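SusD homolog (Bacteroides thetaiotaomicron, PDB 3SGH) probably binds glycans at the cell surface as a SusD-like outer-membrane lipoprotein, helping a gut bacterium take up complex carbohydrates. Local coordinates at residues A[31-41]-A[238-249]; A[54-65]-A[287-295]. All blocks are in the same frame, centred on the assembly; numbering follows the deposited sequence.

Leaving helix 33-40, the chain passes through strand 50-52 and then the turns of 54-65, and each of these two regions finds its partner some two hundred residues later. Contact 1 closes the first long loop by setting helix 33-40 against helix 239-245; contact 2 closes the second by laying 54-65 along the coil 287-295. Because their segments alternate along the chain, the two closures cross. Their centres are about 17 Å apart and they touch: Glu-248 of contact 1 receives a weak hydrogen bond from Trp-56 NE1 of contact 2, and Pro-247 packs on Pro-295. Strands 50-52 and 249-251, paired antiparallel, join the helical pair to the coil region.

Contact 1: A[31-41]-A[238-249]; sequences PQQNACQEINC and NGYAIVSGWPEV
Gln-33 and Gly-239 bring their CA atoms within 4.1 Å where helix 33-40 crosses the short helix 239-245 at -79°. Glycine suits the hollow at this crossing, since a CB there would collide with Pro-31 O and Cys-36 CB. Cys-36 fills the space beside it: with chi1 at -170°, SG swings away from its own backbone N and stands over one face of Tyr-240, 3.8 Å from the ring centroid. Cys-41 SG approaches the same ring obliquely, 3.8 Å from Tyr-240 CE1, and also meets Val-249 CG2. Across the far end of the ring lies Asn-40, its CB 3.3 Å from Tyr-240 OH, while its ND2 is bonded to Ala-29 O; a water links that hydroxyl to Asn-40 O. An alanine in place of Tyr-240 is likely to leave both sulfurs facing a gap and this water short of one partner.

Farther along, beta-branched Val-243 sets CG2 against Gln-33 O (3.6 Å) and Gln-37 CB, while CG1 turns to Cys-41 SG. Gln-33 lies at about a right angle over the Ile-242 methyls. Gln-37, long and able both to donate and to accept, sends NE2 to Glu-248 OE1 (2.8 Å, nearly straight), meeting its anti lone pair, and brings OE1 to the edge of Trp-246, 3.5 Å from CZ3. One water bridges Gln-37 OE1 and Glu-248 OE1; another accepts from Gln-37 NE2 and donates to Cys-41 O and Glu-248 O. On the far side of helix 33-40, Ala-35 and Ile-39 pack on helix 75-84; Gln-314 of strand 314-317 accepts from Gly-239 N and touches Cys-36 and Asn-40.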
loop_
_atom_site.group_PDB
_atom_site.type_symbol
_atom_site.label_atom_id
_atom_site.label_comp_id
_atom_site.label_asym_id
_atom_site.label_seq_id
_atom_site.Cartn_x
_atom_site.Cartn_y
_atom_site.Cartn_z
ATOM N N PRO A 31 -4.112 6.501 11.122
ATOM C CA PRO A 31 -3.285 7.252 12.082
ATOM C C PRO A 31 -3.273 6.772 13.549
ATOM O O PRO A 31 -2.275 6.999 14.258
ATOM C CB PRO A 31 -3.845 8.659 11.996
ATOM C CG PRO A 31 -5.276 8.468 11.594
ATOM C CD PRO A 31 -5.264 7.301 10.641
ATOM N N GLN A 32 -4.365 6.179 14.021
ATOM C CA GLN A 32 -4.413 5.747 15.406
ATOM C C GLN A 32 -3.305 4.710 15.619
ATOM O O GLN A 32 -3.043 3.863 14.755
ATOM C CB GLN A 32 -5.792 5.214 15.738
ATOM C CG GLN A 32 -6.050 4.980 17.235
ATOM C CD GLN A 32 -5.622 3.640 17.742
ATOM O OE1 GLN A 32 -5.415 2.688 16.960
ATOM N NE2 GLN A 32 -5.518 3.526 19.063
ATOM N N GLN A 33 -2.684 4.720 16.789
ATOM C CA GLN A 33 -1.462 3.977 16.974
ATOM C C GLN A 33 -1.586 2.471 16.696
ATOM O O GLN A 33 -0.676 1.893 16.104
ATOM C CB GLN A 33 -0.855 4.247 18.365
ATOM C CG GLN A 33 -1.715 3.735 19.513
ATOM C CD GLN A 33 -1.415 4.433 20.804
ATOM O OE1 GLN A 33 -1.408 5.686 20.874
ATOM N NE2 GLN A 33 -1.110 3.658 21.827
ATOM N N ASN A 34 -2.701 1.841 17.101
ATOM C CA ASN A 34 -2.875 0.403 16.859
ATOM C C ASN A 34 -3.291 0.097 15.429
ATOM O O ASN A 34 -2.813 -0.873 14.862
ATOM C CB ASN A 34 -3.891 -0.161 17.837
ATOM C CG ASN A 34 -3.506 0.153 19.291
ATOM O OD1 ASN A 34 -4.227 0.849 19.988
ATOM N ND2 ASN A 34 -2.334 -0.294 19.701
ATOM N N ALA A 35 -4.147 0.923 14.846
ATOM C CA ALA A 35 -4.460 0.833 13.408
ATOM C C ALA A 35 -3.173 0.950 12.591
ATOM O O ALA A 35 -2.972 0.185 11.662
ATOM C CB ALA A 35 -5.446 1.960 13.005
ATOM N N CYS A 36 -2.333 1.934 12.954
ATOM C CA CYS A 36 -1.042 2.153 12.298
ATOM C C CYS A 36 -0.150 0.909 12.392
ATOM O O CYS A 36 0.384 0.446 11.384
ATOM C CB CYS A 36 -0.346 3.398 12.854
ATOM S SG CYS A 36 1.082 3.858 11.880
ATOM N N GLN A 37 -0.032 0.330 13.577
ATOM C CA GLN A 37 0.775 -0.859 13.707
ATOM C C GLN A 37 0.211 -1.977 12.848
ATOM O O GLN A 37 0.949 -2.606 12.087
ATOM C CB GLN A 37 0.924 -1.340 15.125
ATOM C CG GLN A 37 1.838 -2.619 15.162
ATOM C CD GLN A 37 2.383 -2.892 16.560
ATOM O OE1 GLN A 37 1.619 -2.921 17.544
ATOM N NE2 GLN A 37 3.696 -3.090 16.644
ATOM N N GLU A 38 -1.097 -2.167 12.957
ATOM C CA GLU A 38 -1.748 -3.326 12.295
ATOM C C GLU A 38 -1.661 -3.268 10.773
ATOM O O GLU A 38 -1.370 -4.266 10.120
ATOM C CB GLU A 38 -3.196 -3.447 12.742
ATOM C CG GLU A 38 -3.327 -3.799 14.247
ATOM C CD GLU A 38 -4.763 -3.566 14.792
ATOM O OE1 GLU A 38 -5.671 -3.286 14.000
ATOM O OE2 GLU A 38 -4.946 -3.678 16.014
ATOM N N ILE A 39 -1.905 -2.090 10.201
ATOM C CA ILE A 39 -1.931 -1.922 8.768
ATOM C C ILE A 39 -0.598 -1.462 8.189
ATOM O O ILE A 39 -0.217 -1.893 7.102
ATOM C CB ILE A 39 -3.090 -0.931 8.384
ATOM C CG1 ILE A 39 -4.454 -1.507 8.820
ATOM C CG2 ILE A 39 -3.072 -0.552 6.856
ATOM C CD1 ILE A 39 -4.919 -2.764 8.017
ATOM N N ASN A 40 0.072 -0.546 8.874
ATOM C CA ASN A 40 1.264 0.066 8.353
ATOM C C ASN A 40 2.556 -0.564 8.844
ATOM O O ASN A 40 3.584 -0.278 8.259
ATOM C CB ASN A 40 1.297 1.567 8.658
ATOM C CG ASN A 40 0.189 2.330 7.945
ATOM O OD1 ASN A 40 -0.171 1.992 6.817
ATOM N ND2 ASN A 40 -0.343 3.356 8.584
ATOM N N CYS A 41 2.535 -1.420 9.865
ATOM C CA CYS A 41 3.789 -1.907 10.473
ATOM C C CYS A 41 3.888 -3.386 10.808
ATOM O O CYS A 41 4.747 -3.769 11.643
ATOM C CB CYS A 41 4.084 -1.114 11.759
ATOM S SG CYS A 41 4.026 0.733 11.658
ATOM N N ASN A 238 0.915 11.436 14.862
ATOM C CA ASN A 238 0.839 10.281 14.006
ATOM C C ASN A 238 1.166 8.988 14.759
ATOM O O ASN A 238 1.858 8.991 15.779
ATOM C CB ASN A 238 1.630 10.457 12.698
ATOM C CG ASN A 238 3.142 10.481 12.902
ATOM O OD1 ASN A 238 3.701 9.468 13.298
ATOM N ND2 ASN A 238 3.819 11.608 12.535
ATOM N N GLY A 239 0.620 7.907 14.271
ATOM C CA GLY A 239 0.833 6.592 14.867
ATOM C C GLY A 239 2.225 6.057 14.686
ATOM O O GLY A 239 2.701 5.330 15.540
ATOM N N TYR A 240 2.899 6.434 13.595
ATOM C CA TYR A 240 4.259 5.936 13.368
ATOM C C TYR A 240 5.170 6.387 14.476
ATOM O O TYR A 240 6.014 5.612 14.915
ATOM C CB TYR A 240 4.810 6.381 12.033
ATOM C CG TYR A 240 4.319 5.662 10.773
ATOM C CD1 TYR A 240 4.693 4.365 10.469
ATOM C CD2 TYR A 240 3.509 6.341 9.853
ATOM C CE1 TYR A 240 4.310 3.756 9.338
ATOM C CE2 TYR A 240 3.121 5.731 8.676
ATOM C CZ TYR A 240 3.530 4.448 8.406
ATOM O OH TYR A 240 3.178 3.820 7.227
ATOM N N ALA A 241 5.010 7.627 14.930
ATOM C CA ALA A 241 5.899 8.148 15.965
ATOM C C ALA A 241 5.696 7.351 17.275
ATOM O O ALA A 241 6.661 7.076 17.997
ATOM C CB ALA A 241 5.682 9.605 16.174
ATOM N N ILE A 242 4.449 6.954 17.542
ATOM C CA ILE A 242 4.149 6.151 18.724
ATOM C C ILE A 242 4.793 4.732 18.553
ATOM O O ILE A 242 5.530 4.300 19.438
ATOM C CB ILE A 242 2.630 6.085 19.022
ATOM C CG1 ILE A 242 2.097 7.515 19.321
ATOM C CG2 ILE A 242 2.375 5.098 20.239
ATOM C CD1 ILE A 242 0.548 7.678 19.232
ATOM N N VAL A 243 4.472 4.020 17.475
ATOM C CA VAL A 243 5.021 2.679 17.235
ATOM C C VAL A 243 6.553 2.719 17.244
ATOM O O VAL A 243 7.226 1.893 17.886
ATOM C CB VAL A 243 4.427 2.063 15.974
ATOM C CG1 VAL A 243 4.961 0.640 15.735
ATOM C CG2 VAL A 243 2.879 2.051 16.084
ATOM N N SER A 244 7.109 3.751 16.622
ATOM C CA SER A 244 8.559 3.863 16.491
ATOM C C SER A 244 9.230 4.132 17.851
ATOM O O SER A 244 10.382 3.729 18.084
ATOM C CB SER A 244 8.909 4.982 15.507
ATOM O OG SER A 244 10.296 5.213 15.355
ATOM N N GLY A 245 8.511 4.828 18.720
ATOM C CA GLY A 245 8.986 5.166 20.045
ATOM C C GLY A 245 9.015 3.990 21.006
ATOM O O GLY A 245 9.781 4.008 21.970
ATOM N N TRP A 246 8.221 2.962 20.742
ATOM C CA TRP A 246 8.133 1.810 21.642
ATOM C C TRP A 246 9.428 1.075 22.014
ATOM O O TRP A 246 9.646 0.847 23.219
ATOM C CB TRP A 246 7.020 0.849 21.217
ATOM C CG TRP A 246 5.640 1.394 21.369
ATOM C CD1 TRP A 246 5.227 2.400 22.206
ATOM C CD2 TRP A 246 4.470 0.917 20.708
ATOM N NE1 TRP A 246 3.867 2.604 22.044
ATOM C CE2 TRP A 246 3.392 1.681 21.148
ATOM C CE3 TRP A 246 4.239 -0.080 19.752
ATOM C CZ2 TRP A 246 2.110 1.475 20.685
ATOM C CZ3 TRP A 246 2.986 -0.285 19.309
ATOM C CH2 TRP A 246 1.922 0.499 19.766
ATOM N N PRO A 247 10.320 0.736 21.042
ATOM C CA PRO A 247 10.182 0.800 19.561
ATOM C C PRO A 247 9.712 -0.518 18.992
ATOM O O PRO A 247 10.080 -1.556 19.531
ATOM C CB PRO A 247 11.624 1.042 19.079
ATOM C CG PRO A 247 12.499 0.369 20.145
ATOM C CD PRO A 247 11.698 0.409 21.454
ATOM N N GLU A 248 8.909 -0.499 17.932
ATOM C CA GLU A 248 8.528 -1.715 17.241
ATOM C C GLU A 248 8.538 -1.606 15.717
ATOM O O GLU A 248 8.157 -2.556 15.056
ATOM C CB GLU A 248 7.192 -2.259 17.778
ATOM C CG GLU A 248 7.304 -2.748 19.245
ATOM C CD GLU A 248 6.058 -3.406 19.800
ATOM O OE1 GLU A 248 5.096 -3.674 19.039
ATOM O OE2 GLU A 248 6.082 -3.676 21.024
ATOM N N VAL A 249 9.002 -0.470 15.174
ATOM C CA VAL A 249 9.185 -0.314 13.740
ATOM C C VAL A 249 10.414 0.500 13.426
ATOM O O VAL A 249 10.715 1.468 14.117
ATOM C CB VAL A 249 7.885 0.249 13.052
ATOM C CG1 VAL A 249 7.675 1.742 13.439
ATOM C CG2 VAL A 249 7.911 0.006 11.530
HETATM O O HOH W 1 5.494 -3.084 14.355
HETATM O O HOH W 2 2.503 -3.748 20.122
HETATM O O HOH W 3 3.852 1.290 5.969
#

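Contact 2: A[54-65]-A[287-295]; sequences ANWSFGKNIFAY and SGSAEIPEP
The two coils run in opposite senses, Ala-54 facing Glu-294, Gly-59 facing Ile-292 and Ala-64 facing Gly-288, with CA atoms of the last pair 4.6 Å apart. Two turns, type I' from Asn-55 to Phe-58 and type II' from Phe-58 to Asn-61, fold the first coil; the positive phi of Gly-59 (60°) is the conformation the second turn needs.

At the end near 287-289, Tyr-65 carries the contact. Gly-288 CA sits over one face of the Tyr-65 ring, 3.7 Å from its centroid, as a CH-pi contact, and Lys-60 CG lies on the opposite face. A side chain on Gly-288 would run into Ala-64 O. Tyr-65 OH donates to Ser-289 O at 2.6 Å, near the ring plane and beside CE2, while Pro-293 CD meets the ring from the CE1 side, near OH. Lys-60 stretches out fully past the ring, and its NZ, 2.8 Å from Ala-290 O, donates from above that carbonyl's plane while also forming a salt bridge with Glu-442.

Toward Pro-293 and Glu-294, Asn-55 takes over. With chi1 at 75°, CG lies between its backbone N and carbonyl carbon, and the amide can serve both coils: ND2 donates to Pro-293 O (2.9 Å), and OD1 accepts from Gly-59 N, which fixes the amide's rotation. Ile-292 CG2 presses on Asn-55 CG at 3.4 Å, and Ile-62 reaches CD1 toward Pro-293 CG, 4.0 Å away. Pro-293 lacks an N-H, but its carbonyl takes that bond from Asn-55 and its ring packs on Tyr-65 and Ile-62.

Side chains binding backbone carbonyls thus take the place of strand pairing. This is coil-on-coil packing around tight turns, joining the loop between strand 50-52 and helix 70-73 to that between helix 267-270 and strand 314-317 in this SusD-like fold.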
loop_
_atom_site.group_PDB
_atom_site.type_symbol
_atom_site.label_atom_id
_atom_site.label_comp_id
_atom_site.label_asym_id
_atom_site.label_seq_id
_atom_site.Cartn_x
_atom_site.Cartn_y
_atom_site.Cartn_z
ATOM N N ALA A 54 9.870 -6.363 16.644
ATOM C CA ALA A 54 9.339 -7.029 17.825
ATOM C C ALA A 54 9.086 -8.485 17.466
ATOM O O ALA A 54 9.029 -8.838 16.270
ATOM C CB ALA A 54 8.010 -6.373 18.225
ATOM N N ASN A 55 8.908 -9.337 18.485
ATOM C CA ASN A 55 8.461 -10.705 18.230
ATOM C C ASN A 55 7.243 -11.137 19.086
ATOM O O ASN A 55 6.678 -12.210 18.874
ATOM C CB ASN A 55 9.605 -11.703 18.332
ATOM C CG ASN A 55 9.997 -11.975 19.708
ATOM O OD1 ASN A 55 9.485 -12.940 20.338
ATOM N ND2 ASN A 55 10.949 -11.169 20.223
ATOM N N TRP A 56 6.825 -10.289 20.009
ATOM C CA TRP A 56 5.601 -10.496 20.793
ATOM C C TRP A 56 5.577 -11.831 21.516
ATOM O O TRP A 56 4.529 -12.437 21.653
ATOM C CB TRP A 56 4.350 -10.350 19.927
ATOM C CG TRP A 56 4.330 -9.029 19.183
ATOM C CD1 TRP A 56 3.938 -7.834 19.674
ATOM C CD2 TRP A 56 4.776 -8.800 17.844
ATOM N NE1 TRP A 56 4.109 -6.856 18.732
ATOM C CE2 TRP A 56 4.609 -7.427 17.586
ATOM C CE3 TRP A 56 5.306 -9.614 16.844
ATOM C CZ2 TRP A 56 4.919 -6.862 16.360
ATOM C CZ3 TRP A 56 5.636 -9.038 15.623
ATOM C CH2 TRP A 56 5.480 -7.662 15.421
ATOM N N SER A 57 6.743 -12.223 22.008
ATOM C CA SER A 57 6.989 -13.516 22.651
ATOM C C SER A 57 6.624 -14.696 21.788
ATOM O O SER A 57 6.387 -15.807 22.320
ATOM C CB SER A 57 6.203 -13.634 23.972
ATOM O OG SER A 57 6.465 -12.551 24.831
ATOM N N PHE A 58 6.591 -14.516 20.472
ATOM C CA PHE A 58 6.312 -15.632 19.545
ATOM C C PHE A 58 7.541 -16.176 18.823
ATOM O O PHE A 58 7.416 -17.093 18.016
ATOM C CB PHE A 58 5.349 -15.204 18.452
ATOM C CG PHE A 58 3.897 -15.023 18.895
ATOM C CD1 PHE A 58 3.260 -15.969 19.671
ATOM C CD2 PHE A 58 3.167 -13.912 18.474
ATOM C CE1 PHE A 58 1.919 -15.809 20.029
ATOM C CE2 PHE A 58 1.824 -13.754 18.815
ATOM C CZ PHE A 58 1.203 -14.693 19.584
ATOM N N GLY A 59 8.709 -15.583 19.080
ATOM C CA GLY A 59 9.920 -15.935 18.321
ATOM C C GLY A 59 9.726 -15.665 16.833
ATOM O O GLY A 59 9.379 -14.567 16.463
ATOM N N LYS A 60 9.931 -16.665 15.987
ATOM C CA LYS A 60 9.793 -16.526 14.541
ATOM C C LYS A 60 8.389 -16.869 13.993
ATOM O O LYS A 60 8.185 -16.858 12.779
ATOM C CB LYS A 60 10.849 -17.369 13.836
ATOM C CG LYS A 60 12.242 -16.879 14.163
ATOM C CD LYS A 60 13.354 -17.596 13.337
ATOM C CE LYS A 60 14.738 -17.055 13.668
ATOM N NZ LYS A 60 15.780 -17.840 13.001
ATOM N N ASN A 61 7.451 -17.182 14.886
ATOM C CA ASN A 61 6.051 -17.415 14.469
ATOM C C ASN A 61 5.309 -16.092 14.450
ATOM O O ASN A 61 4.406 -15.821 15.249
ATOM C CB ASN A 61 5.387 -18.471 15.342
ATOM C CG ASN A 61 5.919 -19.845 15.026
ATOM O OD1 ASN A 61 5.876 -20.260 13.871
ATOM N ND2 ASN A 61 6.507 -20.524 16.025
ATOM N N ILE A 62 5.690 -15.310 13.459
ATOM C CA ILE A 62 5.214 -13.929 13.268
ATOM C C ILE A 62 5.151 -13.636 11.794
ATOM O O ILE A 62 5.639 -14.445 10.971
ATOM C CB ILE A 62 6.119 -12.871 14.002
ATOM C CG1 ILE A 62 7.569 -12.939 13.524
ATOM C CG2 ILE A 62 6.024 -13.012 15.572
ATOM C CD1 ILE A 62 8.519 -11.955 14.206
ATOM N N PHE A 63 4.528 -12.521 11.419
ATOM C CA PHE A 63 4.359 -12.183 10.004
ATOM C C PHE A 63 5.672 -12.229 9.231
ATOM O O PHE A 63 5.697 -12.632 8.083
ATOM C CB PHE A 63 3.758 -10.757 9.839
ATOM C CG PHE A 63 2.256 -10.724 9.697
ATOM C CD1 PHE A 63 1.626 -11.397 8.666
ATOM C CD2 PHE A 63 1.477 -10.008 10.590
ATOM C CE1 PHE A 63 0.240 -11.349 8.517
ATOM C CE2 PHE A 63 0.116 -9.947 10.415
ATOM C CZ PHE A 63 -0.497 -10.635 9.394
ATOM N N ALA A 64 6.757 -11.767 9.852
ATOM C CA ALA A 64 8.011 -11.561 9.083
ATOM C C ALA A 64 8.526 -12.838 8.481
ATOM O O ALA A 64 9.234 -12.793 7.473
ATOM C CB ALA A 64 9.106 -10.902 9.955
ATOM N N TYR A 65 8.194 -13.974 9.113
ATOM C CA TYR A 65 8.595 -15.293 8.591
ATOM C C TYR A 65 7.376 -16.079 8.042
ATOM O O TYR A 65 7.402 -17.320 7.898
ATOM C CB TYR A 65 9.322 -16.094 9.678
ATOM C CG TYR A 65 10.433 -15.372 10.419
ATOM C CD1 TYR A 65 10.164 -14.566 11.503
ATOM C CD2 TYR A 65 11.783 -15.556 10.071
ATOM C CE1 TYR A 65 11.171 -13.976 12.236
ATOM C CE2 TYR A 65 12.779 -14.965 10.749
ATOM C CZ TYR A 65 12.493 -14.162 11.861
ATOM O OH TYR A 65 13.488 -13.560 12.614
ATOM N N SER A 287 14.014 -7.723 7.690
ATOM C CA SER A 287 12.720 -8.242 8.106
ATOM C C SER A 287 12.857 -9.749 8.015
ATOM O O SER A 287 13.429 -10.260 7.036
ATOM C CB SER A 287 11.622 -7.733 7.184
ATOM O OG SER A 287 10.371 -8.198 7.622
ATOM N N GLY A 288 12.442 -10.468 9.047
ATOM C CA GLY A 288 12.623 -11.898 9.035
ATOM C C GLY A 288 14.109 -12.249 9.253
ATOM O O GLY A 288 14.689 -13.056 8.521
ATOM N N SER A 289 14.709 -11.633 10.261
ATOM C CA SER A 289 16.154 -11.750 10.508
ATOM C C SER A 289 16.582 -13.149 10.938
ATOM O O SER A 289 15.762 -13.965 11.376
ATOM C CB SER A 289 16.529 -10.693 11.565
ATOM O OG SER A 289 15.607 -10.708 12.638
ATOM N N ALA A 290 17.886 -13.424 10.820
ATOM C CA ALA A 290 18.461 -14.701 11.225
ATOM C C ALA A 290 18.215 -14.964 12.694
ATOM O O ALA A 290 17.992 -16.095 13.078
ATOM C CB ALA A 290 19.949 -14.758 10.897
ATOM N N GLU A 291 18.303 -13.926 13.516
ATOM C CA GLU A 291 17.930 -14.019 14.916
ATOM C C GLU A 291 16.496 -13.492 15.176
ATOM O O GLU A 291 15.969 -12.648 14.431
ATOM C CB GLU A 291 18.955 -13.272 15.774
ATOM C CG GLU A 291 18.734 -11.774 16.004
ATOM C CD GLU A 291 18.742 -10.896 14.732
ATOM O OE1 GLU A 291 19.289 -11.337 13.671
ATOM O OE2 GLU A 291 18.264 -9.729 14.841
ATOM N N ILE A 292 15.856 -14.008 16.219
ATOM C CA ILE A 292 14.491 -13.522 16.608
ATOM C C ILE A 292 14.577 -11.999 16.774
ATOM O O ILE A 292 15.475 -11.511 17.437
ATOM C CB ILE A 292 14.029 -14.185 17.941
ATOM C CG1 ILE A 292 13.747 -15.667 17.718
ATOM C CG2 ILE A 292 12.842 -13.485 18.500
ATOM C CD1 ILE A 292 13.687 -16.513 18.984
ATOM N N PRO A 293 13.650 -11.233 16.176
ATOM C CA PRO A 293 13.720 -9.775 16.199
ATOM C C PRO A 293 13.458 -9.290 17.627
ATOM O O PRO A 293 12.522 -9.759 18.245
ATOM C CB PRO A 293 12.588 -9.341 15.248
ATOM C CG PRO A 293 12.274 -10.477 14.444
ATOM C CD PRO A 293 12.569 -11.690 15.303
ATOM N N GLU A 294 14.318 -8.408 18.120
ATOM C CA GLU A 294 14.230 -7.780 19.438
ATOM C C GLU A 294 14.249 -6.261 19.333
ATOM O O GLU A 294 15.189 -5.678 18.739
ATOM C CB GLU A 294 15.386 -8.218 20.335
ATOM C CG GLU A 294 15.289 -9.645 20.792
ATOM C CD GLU A 294 14.165 -9.885 21.769
ATOM O OE1 GLU A 294 13.595 -8.905 22.307
ATOM O OE2 GLU A 294 13.859 -11.080 21.988
ATOM N N PRO A 295 13.270 -5.594 19.965
ATOM C CA PRO A 295 13.227 -4.139 19.869
ATOM C C PRO A 295 14.498 -3.407 20.297
ATOM O O PRO A 295 14.889 -2.477 19.631
ATOM C CB PRO A 295 12.055 -3.752 20.769
ATOM C CG PRO A 295 11.169 -4.914 20.743
ATOM C CD PRO A 295 12.091 -6.118 20.691
HETATM O O HOH W 4 11.832 -11.881 23.081
HETATM O O HOH W 5 9.597 -10.369 6.152
#